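Side-chain contacts in carbon monoxide dehydrogenase (Thermococcus sp. AM4, PDB 6T7J), which catalyses the oxidation of carbon monoxide to carbon dioxide, probably passing electrons through its iron-sulfur clusters, and is seen here with its active-site cluster lacking nickel: residues A[15-20]-A[486-491]; A[110-113]-A[117-120]; A[539-544]-A[626-631]; A[167-172]-A[223-228]. One frame throughout, in Å; residues are numbered along the deposited sequence.

Contact 1. Residues A[15-20]-A[486-491]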
loop_
_atom_site.group_PDB
_atom_site.type_symbol
_atom_site.label_atom_id
_atom_site.label_comp_id
_atom_site.label_asym_id
_atom_site.label_seq_id
_atom_site.Cartn_x
_atom_site.Cartn_y
_atom_site.Cartn_z
ATOM N N SER A 15 12.014 28.628 -15.309
ATOM C CA SER A 15 12.206 28.600 -13.868
ATOM C C SER A 15 12.252 30.018 -13.317
ATOM O O SER A 15 12.392 30.996 -14.056
ATOM C CB SER A 15 13.485 27.843 -13.497
ATOM O OG SER A 15 13.933 28.204 -12.203
ATOM N N ALA A 16 12.142 30.109 -11.992
ATOM C CA ALA A 16 12.178 31.377 -11.279
ATOM C C ALA A 16 13.433 31.549 -10.435
ATOM O O ALA A 16 13.587 32.587 -9.783
ATOM C CB ALA A 16 10.939 31.518 -10.390
ATOM N N THR A 17 14.324 30.565 -10.418
ATOM C CA THR A 17 15.587 30.659 -9.702
ATOM C C THR A 17 16.727 30.785 -10.703
ATOM O O THR A 17 16.766 30.069 -11.708
ATOM C CB THR A 17 15.807 29.442 -8.798
ATOM O OG1 THR A 17 15.586 28.240 -9.544
ATOM C CG2 THR A 17 14.847 29.479 -7.620
ATOM N N LYS A 18 17.648 31.705 -10.426
ATOM C CA LYS A 18 18.735 31.983 -11.355
ATOM C C LYS A 18 19.684 30.792 -11.445
ATOM O O LYS A 18 20.069 30.210 -10.426
ATOM C CB LYS A 18 19.491 33.237 -10.918
ATOM C CG LYS A 18 18.633 34.487 -10.813
ATOM C CD LYS A 18 18.120 34.921 -12.178
ATOM C CE LYS A 18 17.059 36.005 -12.054
ATOM N NZ LYS A 18 15.683 35.471 -12.262
ATOM N N GLY A 19 20.053 30.425 -12.670
ATOM C CA GLY A 19 20.973 29.338 -12.929
ATOM C C GLY A 19 20.339 28.111 -13.551
ATOM O O GLY A 19 21.053 27.315 -14.177
ATOM N N VAL A 20 19.026 27.934 -13.400
ATOM C CA VAL A 20 18.368 26.746 -13.936
ATOM C C VAL A 20 18.380 26.766 -15.461
ATOM O O VAL A 20 18.638 25.743 -16.110
ATOM C CB VAL A 20 16.935 26.638 -13.379
ATOM C CG1 VAL A 20 16.169 25.524 -14.076
ATOM C CG2 VAL A 20 16.969 26.409 -11.874
ATOM N N ALA A 486 12.437 29.547 -1.404
ATOM C CA ALA A 486 12.423 30.828 -0.709
ATOM C C ALA A 486 13.829 31.246 -0.303
ATOM O O ALA A 486 14.174 32.432 -0.362
ATOM C CB ALA A 486 11.509 30.751 0.514
ATOM N N ALA A 487 14.658 30.284 0.104
ATOM C CA ALA A 487 16.027 30.598 0.487
ATOM C C ALA A 487 16.850 31.030 -0.719
ATOM O O ALA A 487 17.650 31.967 -0.627
ATOM C CB ALA A 487 16.667 29.391 1.175
ATOM N N MET A 488 16.665 30.363 -1.860
ATOM C CA MET A 488 17.425 30.729 -3.050
ATOM C C MET A 488 16.972 32.068 -3.620
ATOM O O MET A 488 17.773 32.775 -4.244
ATOM C CB MET A 488 17.306 29.636 -4.110
ATOM C CG MET A 488 17.942 28.318 -3.713
ATOM S SD MET A 488 17.765 27.066 -4.993
ATOM C CE MET A 488 15.981 26.988 -5.133
ATOM N N GLU A 489 15.703 32.432 -3.426
ATOM C CA GLU A 489 15.227 33.704 -3.956
ATOM C C GLU A 489 15.727 34.884 -3.130
ATOM O O GLU A 489 16.077 35.932 -3.683
ATOM C CB GLU A 489 13.700 33.716 -4.018
ATOM C CG GLU A 489 13.128 35.040 -4.485
ATOM C CD GLU A 489 12.961 35.100 -5.992
ATOM O OE1 GLU A 489 13.109 34.048 -6.650
ATOM O OE2 GLU A 489 12.679 36.198 -6.517
ATOM N N GLY A 490 15.772 34.732 -1.810
ATOM C CA GLY A 490 16.179 35.820 -0.945
ATOM C C GLY A 490 15.106 36.180 0.057
ATOM O O GLY A 490 15.235 37.161 0.795
ATOM N N LEU A 491 14.035 35.388 0.088
ATOM C CA LEU A 491 12.932 35.621 1.009
ATOM C C LEU A 491 13.264 35.231 2.442
ATOM O O LEU A 491 12.437 35.455 3.333
ATOM C CB LEU A 491 11.693 34.863 0.537
ATOM C CG LEU A 491 11.143 35.298 -0.822
ATOM C CD1 LEU A 491 9.989 34.407 -1.240
ATOM C CD2 LEU A 491 10.712 36.757 -0.780
#

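Contact 2. Residues A[110-113]-A[117-120]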
loop_
_atom_site.group_PDB
_atom_site.type_symbol
_atom_site.label_atom_id
_atom_site.label_comp_id
_atom_site.label_asym_id
_atom_site.label_seq_id
_atom_site.Cartn_x
_atom_site.Cartn_y
_atom_site.Cartn_z
ATOM N N VAL A 110 17.535 3.753 15.139
ATOM C CA VAL A 110 18.785 4.345 15.621
ATOM C C VAL A 110 18.626 4.869 17.050
ATOM O O VAL A 110 19.514 4.696 17.897
ATOM C CB VAL A 110 19.268 5.449 14.662
ATOM C CG1 VAL A 110 20.499 6.145 15.232
ATOM C CG2 VAL A 110 19.577 4.857 13.297
ATOM N N PHE A 111 17.489 5.507 17.342
ATOM C CA PHE A 111 17.260 6.063 18.673
ATOM C C PHE A 111 17.195 4.967 19.730
ATOM O O PHE A 111 17.717 5.128 20.841
ATOM C CB PHE A 111 15.972 6.889 18.660
ATOM C CG PHE A 111 15.496 7.312 20.018
ATOM C CD1 PHE A 111 16.216 8.222 20.771
ATOM C CD2 PHE A 111 14.310 6.812 20.532
ATOM C CE1 PHE A 111 15.769 8.616 22.015
ATOM C CE2 PHE A 111 13.860 7.205 21.777
ATOM C CZ PHE A 111 14.590 8.106 22.520
ATOM N N LYS A 112 16.565 3.838 19.401
ATOM C CA LYS A 112 16.508 2.715 20.329
ATOM C C LYS A 112 17.884 2.095 20.526
ATOM O O LYS A 112 18.238 1.701 21.643
ATOM C CB LYS A 112 15.513 1.671 19.824
ATOM C CG LYS A 112 15.238 0.544 20.803
ATOM C CD LYS A 112 14.819 -0.722 20.075
ATOM C CE LYS A 112 14.481 -1.840 21.050
ATOM N NZ LYS A 112 14.384 -3.161 20.367
ATOM N N GLY A 113 18.672 1.997 19.453
ATOM C CA GLY A 113 20.035 1.517 19.601
ATOM C C GLY A 113 20.876 2.408 20.494
ATOM O O GLY A 113 21.747 1.921 21.220
ATOM N N GLY A 117 22.584 1.739 24.378
ATOM C CA GLY A 117 24.027 1.862 24.407
ATOM C C GLY A 117 24.750 1.128 23.300
ATOM O O GLY A 117 25.892 0.701 23.496
ATOM N N ARG A 118 24.125 0.979 22.133
ATOM C CA ARG A 118 24.694 0.201 21.038
ATOM C C ARG A 118 25.349 1.067 19.966
ATOM O O ARG A 118 26.465 0.768 19.528
ATOM C CB ARG A 118 23.609 -0.684 20.410
ATOM C CG ARG A 118 23.161 -1.831 21.306
ATOM C CD ARG A 118 22.397 -2.896 20.529
ATOM N NE ARG A 118 20.952 -2.720 20.645
ATOM C CZ ARG A 118 20.165 -2.325 19.649
ATOM N NH1 ARG A 118 20.680 -2.066 18.453
ATOM N NH2 ARG A 118 18.860 -2.189 19.848
ATOM N N PHE A 119 24.683 2.137 19.532
ATOM C CA PHE A 119 25.212 3.011 18.484
ATOM C C PHE A 119 25.909 4.195 19.147
ATOM O O PHE A 119 25.365 5.293 19.257
ATOM C CB PHE A 119 24.100 3.475 17.548
ATOM C CG PHE A 119 23.332 2.357 16.907
ATOM C CD1 PHE A 119 23.986 1.250 16.395
ATOM C CD2 PHE A 119 21.952 2.420 16.808
ATOM C CE1 PHE A 119 23.276 0.223 15.801
ATOM C CE2 PHE A 119 21.237 1.398 16.216
ATOM C CZ PHE A 119 21.900 0.297 15.712
ATOM N N GLN A 120 27.145 3.963 19.586
ATOM C CA GLN A 120 27.866 5.016 20.293
ATOM C C GLN A 120 28.317 6.149 19.382
ATOM O O GLN A 120 28.888 7.125 19.881
ATOM C CB GLN A 120 29.070 4.429 21.030
ATOM C CG GLN A 120 28.757 3.179 21.831
ATOM C CD GLN A 120 28.953 3.376 23.323
ATOM O OE1 GLN A 120 30.080 3.508 23.802
ATOM N NE2 GLN A 120 27.852 3.400 24.065
#

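Contact 3. Residues A[539-544]-A[626-631]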
loop_
_atom_site.group_PDB
_atom_site.type_symbol
_atom_site.label_atom_id
_atom_site.label_comp_id
_atom_site.label_asym_id
_atom_site.label_seq_id
_atom_site.Cartn_x
_atom_site.Cartn_y
_atom_site.Cartn_z
ATOM N N LEU A 539 -5.284 30.343 22.674
ATOM C CA LEU A 539 -6.455 31.187 22.499
ATOM C C LEU A 539 -7.751 30.503 22.919
ATOM O O LEU A 539 -8.821 31.106 22.786
ATOM C CB LEU A 539 -6.555 31.642 21.038
ATOM C CG LEU A 539 -5.364 32.455 20.513
ATOM C CD1 LEU A 539 -5.162 32.244 19.019
ATOM C CD2 LEU A 539 -5.541 33.931 20.819
ATOM N N GLY A 540 -7.683 29.274 23.434
ATOM C CA GLY A 540 -8.873 28.535 23.817
ATOM C C GLY A 540 -9.754 28.235 22.622
ATOM O O GLY A 540 -10.978 28.397 22.673
ATOM N N VAL A 541 -9.127 27.764 21.547
ATOM C CA VAL A 541 -9.700 27.804 20.208
ATOM C C VAL A 541 -9.269 26.534 19.476
ATOM O O VAL A 541 -8.266 25.912 19.830
ATOM C CB VAL A 541 -9.239 29.112 19.509
ATOM C CG1 VAL A 541 -9.215 28.999 18.013
ATOM C CG2 VAL A 541 -10.115 30.283 19.929
ATOM N N ASP A 542 -10.061 26.111 18.492
ATOM C CA ASP A 542 -9.630 24.999 17.657
ATOM C C ASP A 542 -8.704 25.494 16.547
ATOM O O ASP A 542 -8.693 26.675 16.193
ATOM C CB ASP A 542 -10.832 24.268 17.051
ATOM C CG ASP A 542 -10.476 22.878 16.549
ATOM O OD1 ASP A 542 -9.407 22.358 16.934
ATOM O OD2 ASP A 542 -11.262 22.305 15.766
ATOM N N ILE A 543 -7.910 24.569 15.999
ATOM C CA ILE A 543 -7.032 24.920 14.884
ATOM C C ILE A 543 -7.840 25.485 13.724
ATOM O O ILE A 543 -7.382 26.391 13.016
ATOM C CB ILE A 543 -6.201 23.694 14.452
ATOM C CG1 ILE A 543 -5.188 23.325 15.539
ATOM C CG2 ILE A 543 -5.489 23.959 13.136
ATOM C CD1 ILE A 543 -4.441 22.030 15.263
ATOM N N SER A 544 -9.065 24.989 13.531
ATOM C CA SER A 544 -9.884 25.429 12.410
ATOM C C SER A 544 -10.327 26.883 12.532
ATOM O O SER A 544 -10.678 27.492 11.517
ATOM C CB SER A 544 -11.109 24.524 12.271
ATOM O OG SER A 544 -11.558 24.077 13.539
ATOM N N LYS A 626 -12.743 37.739 10.984
ATOM C CA LYS A 626 -14.083 38.241 11.269
ATOM C C LYS A 626 -14.830 37.311 12.217
ATOM O O LYS A 626 -15.553 37.771 13.108
ATOM C CB LYS A 626 -14.865 38.426 9.966
ATOM C CG LYS A 626 -14.321 39.527 9.067
ATOM C CD LYS A 626 -15.122 39.659 7.774
ATOM C CE LYS A 626 -14.829 38.514 6.811
ATOM N NZ LYS A 626 -14.923 38.929 5.379
ATOM N N LYS A 627 -14.662 35.996 12.049
ATOM C CA LYS A 627 -15.323 35.054 12.946
ATOM C C LYS A 627 -14.747 35.091 14.358
ATOM O O LYS A 627 -15.423 34.664 15.301
ATOM C CB LYS A 627 -15.233 33.637 12.381
ATOM C CG LYS A 627 -16.024 33.427 11.101
ATOM C CD LYS A 627 -16.054 31.959 10.704
ATOM C CE LYS A 627 -16.716 31.761 9.349
ATOM N NZ LYS A 627 -18.142 32.197 9.350
ATOM N N LEU A 628 -13.524 35.587 14.525
ATOM C CA LEU A 628 -12.884 35.681 15.831
ATOM C C LEU A 628 -13.182 36.991 16.549
ATOM O O LEU A 628 -12.658 37.211 17.647
ATOM C CB LEU A 628 -11.367 35.517 15.686
ATOM C CG LEU A 628 -10.818 34.096 15.562
ATOM C CD1 LEU A 628 -9.306 34.130 15.441
ATOM C CD2 LEU A 628 -11.246 33.243 16.745
ATOM N N GLY A 629 -14.003 37.861 15.964
ATOM C CA GLY A 629 -14.257 39.153 16.566
ATOM C C GLY A 629 -13.064 40.078 16.583
ATOM O O GLY A 629 -13.047 41.042 17.352
ATOM N N TRP A 630 -12.062 39.812 15.757
ATOM C CA TRP A 630 -10.852 40.614 15.704
ATOM C C TRP A 630 -10.985 41.714 14.663
ATOM O O TRP A 630 -11.817 41.628 13.754
ATOM C CB TRP A 630 -9.651 39.729 15.375
ATOM C CG TRP A 630 -9.279 38.777 16.465
ATOM C CD1 TRP A 630 -9.865 38.665 17.692
ATOM C CD2 TRP A 630 -8.235 37.797 16.428
ATOM N NE1 TRP A 630 -9.251 37.677 18.422
ATOM C CE2 TRP A 630 -8.247 37.128 17.666
ATOM C CE3 TRP A 630 -7.293 37.421 15.466
ATOM C CZ2 TRP A 630 -7.352 36.103 17.970
ATOM C CZ3 TRP A 630 -6.405 36.405 15.770
ATOM C CH2 TRP A 630 -6.441 35.758 17.011
ATOM N N PRO A 631 -10.174 42.778 14.768
ATOM C CA PRO A 631 -10.162 43.815 13.732
ATOM C C PRO A 631 -9.695 43.284 12.386
ATOM O O PRO A 631 -9.289 42.127 12.286
ATOM C CB PRO A 631 -9.172 44.853 14.279
ATOM C CG PRO A 631 -8.363 44.120 15.295
ATOM C CD PRO A 631 -9.305 43.133 15.903
#

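Contact 4. Residues A[167-172]-A[223-228]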
loop_
_atom_site.group_PDB
_atom_site.type_symbol
_atom_site.label_atom_id
_atom_site.label_comp_id
_atom_site.label_asym_id
_atom_site.label_seq_id
_atom_site.Cartn_x
_atom_site.Cartn_y
_atom_site.Cartn_z
ATOM N N GLU A 167 -7.237 1.345 20.218
ATOM C CA GLU A 167 -6.928 2.573 20.925
ATOM C C GLU A 167 -6.188 3.533 19.995
ATOM O O GLU A 167 -5.469 3.100 19.092
ATOM C CB GLU A 167 -6.075 2.279 22.158
ATOM C CG GLU A 167 -6.868 1.803 23.367
ATOM C CD GLU A 167 -6.988 0.291 23.435
ATOM O OE1 GLU A 167 -6.780 -0.276 24.528
ATOM O OE2 GLU A 167 -7.295 -0.329 22.395
ATOM N N PRO A 168 -6.354 4.839 20.189
ATOM C CA PRO A 168 -5.694 5.805 19.305
ATOM C C PRO A 168 -4.186 5.811 19.501
ATOM O O PRO A 168 -3.656 5.370 20.523
ATOM C CB PRO A 168 -6.308 7.149 19.716
ATOM C CG PRO A 168 -7.540 6.800 20.498
ATOM C CD PRO A 168 -7.236 5.500 21.164
ATOM N N LEU A 169 -3.496 6.327 18.485
ATOM C CA LEU A 169 -2.044 6.445 18.535
ATOM C C LEU A 169 -1.615 7.269 19.742
ATOM O O LEU A 169 -2.239 8.279 20.079
ATOM C CB LEU A 169 -1.526 7.090 17.250
ATOM C CG LEU A 169 -1.398 6.185 16.025
ATOM C CD1 LEU A 169 -1.188 7.018 14.779
ATOM C CD2 LEU A 169 -0.251 5.203 16.210
ATOM N N ARG A 170 -0.537 6.828 20.395
ATOM C CA ARG A 170 -0.067 7.517 21.594
ATOM C C ARG A 170 0.352 8.950 21.286
ATOM O O ARG A 170 0.044 9.870 22.053
ATOM C CB ARG A 170 1.093 6.746 22.222
ATOM C CG ARG A 170 0.754 5.310 22.583
ATOM C CD ARG A 170 -0.091 5.240 23.844
ATOM N NE ARG A 170 0.574 5.874 24.977
ATOM C CZ ARG A 170 1.319 5.225 25.864
ATOM N NH1 ARG A 170 1.887 5.885 26.864
ATOM N NH2 ARG A 170 1.497 3.915 25.754
ATOM N N MET A 171 1.038 9.163 20.159
ATOM C CA MET A 171 1.541 10.493 19.828
ATOM C C MET A 171 0.426 11.524 19.686
ATOM O O MET A 171 0.702 12.729 19.732
ATOM C CB MET A 171 2.369 10.437 18.543
ATOM C CG MET A 171 3.701 9.720 18.694
ATOM S SD MET A 171 4.865 10.610 19.744
ATOM C CE MET A 171 5.535 11.785 18.575
ATOM N N LEU A 172 -0.826 11.081 19.533
ATOM C CA LEU A 172 -1.955 12.005 19.513
ATOM C C LEU A 172 -2.063 12.822 20.793
ATOM O O LEU A 172 -2.800 13.815 20.812
ATOM C CB LEU A 172 -3.261 11.242 19.274
ATOM C CG LEU A 172 -3.454 10.644 17.879
ATOM C CD1 LEU A 172 -4.876 10.143 17.704
ATOM C CD2 LEU A 172 -3.103 11.657 16.804
ATOM N N SER A 223 -3.720 9.728 6.904
ATOM C CA SER A 223 -2.955 10.969 6.911
ATOM C C SER A 223 -2.698 11.443 8.334
ATOM O O SER A 223 -1.623 11.974 8.635
ATOM C CB SER A 223 -3.694 12.041 6.114
ATOM O OG SER A 223 -4.750 12.594 6.882
ATOM N N LEU A 224 -3.673 11.260 9.226
ATOM C CA LEU A 224 -3.466 11.635 10.621
ATOM C C LEU A 224 -2.425 10.739 11.280
ATOM O O LEU A 224 -1.604 11.213 12.074
ATOM C CB LEU A 224 -4.788 11.583 11.383
ATOM C CG LEU A 224 -5.778 12.697 11.042
ATOM C CD1 LEU A 224 -7.059 12.558 11.858
ATOM C CD2 LEU A 224 -5.141 14.061 11.252
ATOM N N ALA A 225 -2.447 9.439 10.965
ATOM C CA ALA A 225 -1.381 8.553 11.427
ATOM C C ALA A 225 -0.014 9.033 10.952
ATOM O O ALA A 225 0.986 8.864 11.658
ATOM C CB ALA A 225 -1.631 7.121 10.954
ATOM N N ASP A 226 0.049 9.623 9.758
ATOM C CA ASP A 226 1.310 10.190 9.284
ATOM C C ASP A 226 1.689 11.436 10.081
ATOM O O ASP A 226 2.724 11.469 10.757
ATOM C CB ASP A 226 1.216 10.515 7.789
ATOM C CG ASP A 226 2.505 11.121 7.226
ATOM O OD1 ASP A 226 3.507 11.240 7.964
ATOM O OD2 ASP A 226 2.516 11.477 6.028
ATOM N N GLY A 227 0.855 12.476 10.010
ATOM C CA GLY A 227 1.282 13.793 10.458
ATOM C C GLY A 227 1.471 13.886 11.960
ATOM O O GLY A 227 2.477 14.417 12.438
ATOM N N TRP A 228 0.506 13.381 12.723
ATOM C CA TRP A 228 0.517 13.517 14.172
ATOM C C TRP A 228 1.228 12.367 14.879
ATOM O O TRP A 228 1.157 12.274 16.109
ATOM C CB TRP A 228 -0.916 13.647 14.692
ATOM C CG TRP A 228 -1.484 15.018 14.497
ATOM C CD1 TRP A 228 -2.346 15.416 13.518
ATOM C CD2 TRP A 228 -1.221 16.176 15.297
ATOM N NE1 TRP A 228 -2.639 16.751 13.660
ATOM C CE2 TRP A 228 -1.960 17.241 14.746
ATOM C CE3 TRP A 228 -0.437 16.415 16.430
ATOM C CZ2 TRP A 228 -1.938 18.526 15.286
ATOM C CZ3 TRP A 228 -0.412 17.692 16.964
ATOM C CH2 TRP A 228 -1.159 18.730 16.393
#

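Contact 1. Residues A[15-20]-A[486-491]
Thr17 meets Met488 in a small, partly buried apolar contact between the N-terminal loop that leads into helix 20-30 and the last turn of helix 480-489, whose Cys481 belongs to the pocket of the broken active-site cluster. The loop is shaped by two turn motifs in succession. An ST turn forms first, Ser15 OG accepting from Thr17 N at 3.0 Å in a nearly straight bond (169°). A type II beta turn from Thr17 to Val20 follows, with Gly19 supplying the positive phi and also standing at the N-cap of helix 20-30. Thr17 OG1 donates to the same Ser15 oxygen at 3.1 Å, and Ser15 OG is further hydrogen-bonded to His458, so the threonine is held on its polar branch. Its chi1 of 50° tucks OG1 between the backbone N and the carbonyl carbon and leaves the methyl CG2 to face the helix. Met488 answers with its terminal methyl: the chain runs extended through chi2 and folds at chi3. Replacing Thr17 by a serine would keep the hydroxyl but is likely to open a gap beside the methionine methyl. No hydrogen bond joins the segments; Ala16 O and Glu489 OE1 come to 3.5 Å but are both acceptors. Gly490 ends the helix with positive phi, and Ala486 O takes up both Gly490 N and Leu491 N. The apolar touch itself comes down to one pair of methyls, Thr17 CG2 and Met488 CE, 3.7 Å apart.

Contact 2. Residues A[110-113]-A[117-120]
Gly113 O is the acceptor on which the end of helix 81-115 turns, and Arg118 and Phe119 both reach it with their backbone N-H groups. The main bond is Arg118 N to Gly113 O, 2.7 Å long, with the donor lying almost in line with the carbonyl bond (C=O...N angle 162°). Phe119 N adds a second, weak bond to the same oxygen at 3.4 Å. Gly117 N is nearby as well, but its angle is too poor for a bond. Bent at chi3 (-97°), the arginine chain folds back over Gly113, whose CA stands over one face of the guanidinium, 3.6 Å from its plane and offset toward the rim. Arg118 NH2 is satisfied by a salt bridge to Glu116, a carboxylate that Lys112 NZ also approaches in a long, weak ion pair. That shared anion probably eases the proximity of the two cations, Lys112 NZ and Arg118 NH2 being 4.6 Å apart. Phe119 packs on an adjacent flank of Gly113, roughly at right angles to the guanidinium: its ring turns an edge to Val110 O, which lies in the ring plane 3.5 Å from CD2. The same ring carbon comes within 3.5 Å of Gly113 CA, and any beta carbon on that glycine would collide with the ring. Exchanging Phe119 for an alanine would probably uncover Gly113 and leave Val110 without its aromatic neighbour. Positive phi at Gly117, with two bonds back into the last turn, the wider one from Arg118 N to Gly113 O, makes this a Schellman motif, the glycine-based ending of an alpha helix.

Contact 3. Residues A[539-544]-A[626-631]
Leu539 points a methyl at the rim of the Trp630 indole rather than at its face: CD2 lies near the ring plane, 4.0 Å from CZ2. Both side chains start out alike, each with CG anti to its carbonyl carbon (chi1 -60° for Leu539 and -69° for Trp630), and they meet at a slant. The indole is flanked a second time from within its own segment, where Leu628 CD1 stands 3.5 Å above one face, offset toward the rim. Trp630 therefore has one leucine at its edge and another over a face. The other branch of Leu628 looks across the contact, CD2 reaching Val541 CG2 at 4.5 Å, a looser touch. The result is a reciprocal arrangement in which the leucine before each helix-ending glycine meets the residue that follows the other glycine. Helix 431-439 covers the neighbouring side, with Arg438 touching both Leu539 and Trp630, and Pro547 rests on Leu628 and Trp630. The indole nitrogen makes a weak hydrogen bond to a butanediol molecule, probably from the crystallisation liquor. Farther along the loop, Asp542 is turned to a different task, a salt bridge from OD2 to Arg179 of helix 177-186. No hydrogen bond crosses between the two segments, so their association rests on these apolar touches at the protein surface. Structurally, it is the packing of two Schellman motifs, with Gly540 and Gly629 at positive phi, that sets the end of helix 525-538 beside that of the C-terminal helix 610-627.

Contact 4. Residues A[167-172]-A[223-228]
Within the buried packing around the long helix 212-242, Leu169, Met171 and Leu172 of a connecting loop press against Ala225 and Trp228. The loop joins helix 146-162 to helix 177-186 and contains a short 3-10 segment, 170-172, begun by the bond Leu172 N to Leu169 O. Leu169 sends CD1 to the small alanine, 3.7 Å from Ala225 CA and 3.9 Å from Ala225 CB, so one methyl rests on helix backbone and side chain together. The small alanine is consistent with so close an approach. A turn farther on, Leu172 CD2 touches Trp228 CB at 3.6 Å, the leucine lying at about a right angle to the tryptophan side chain. Met171 sets its CB 3.3 Å from Trp228 O, while the thioether, bent at chi2 and chi3, runs on toward Met232 and Met233 of the same helix. Glu160 of helix 146-162 holds the loop, its two carboxylate oxygens accepting from Arg170 N and Met171 N. Trp228 is anchored too: its indole N-H is hydrogen-bonded to Ser570 OG, and its ring meets Trp183 edge-to-face. The helix widens into a pi-type turn at 226-228, just where Trp228 and its carbonyl are presented to the loop. With no hydrogen bond between the two segments, this is apolar interior packing of a 3-10 connection against a long helix in the helical part of the carbon monoxide dehydrogenase fold.

Overall arrangement
Burial runs from contact 4, wholly inside, through the partly buried contacts 1 and 2, to contact 3 at the surface. Contact 2 alone joins its segments by hydrogen bonds, as befits a local helix ending; the other three bring together distant parts of the chain mainly through apolar side chains. Contacts 2 and 3 share the Schellman motif, once as the contact itself and twice as a platform. Helices 146-162 and 212-242 serve contact 4 and also cover Phe111 beside contact 2. Helix 177-186 lies next to both contacts 3 and 4, whose nearest atoms are about 4 Å apart. Contact 1 lies on the opposite side of the chain's centre from contacts 2 and 4.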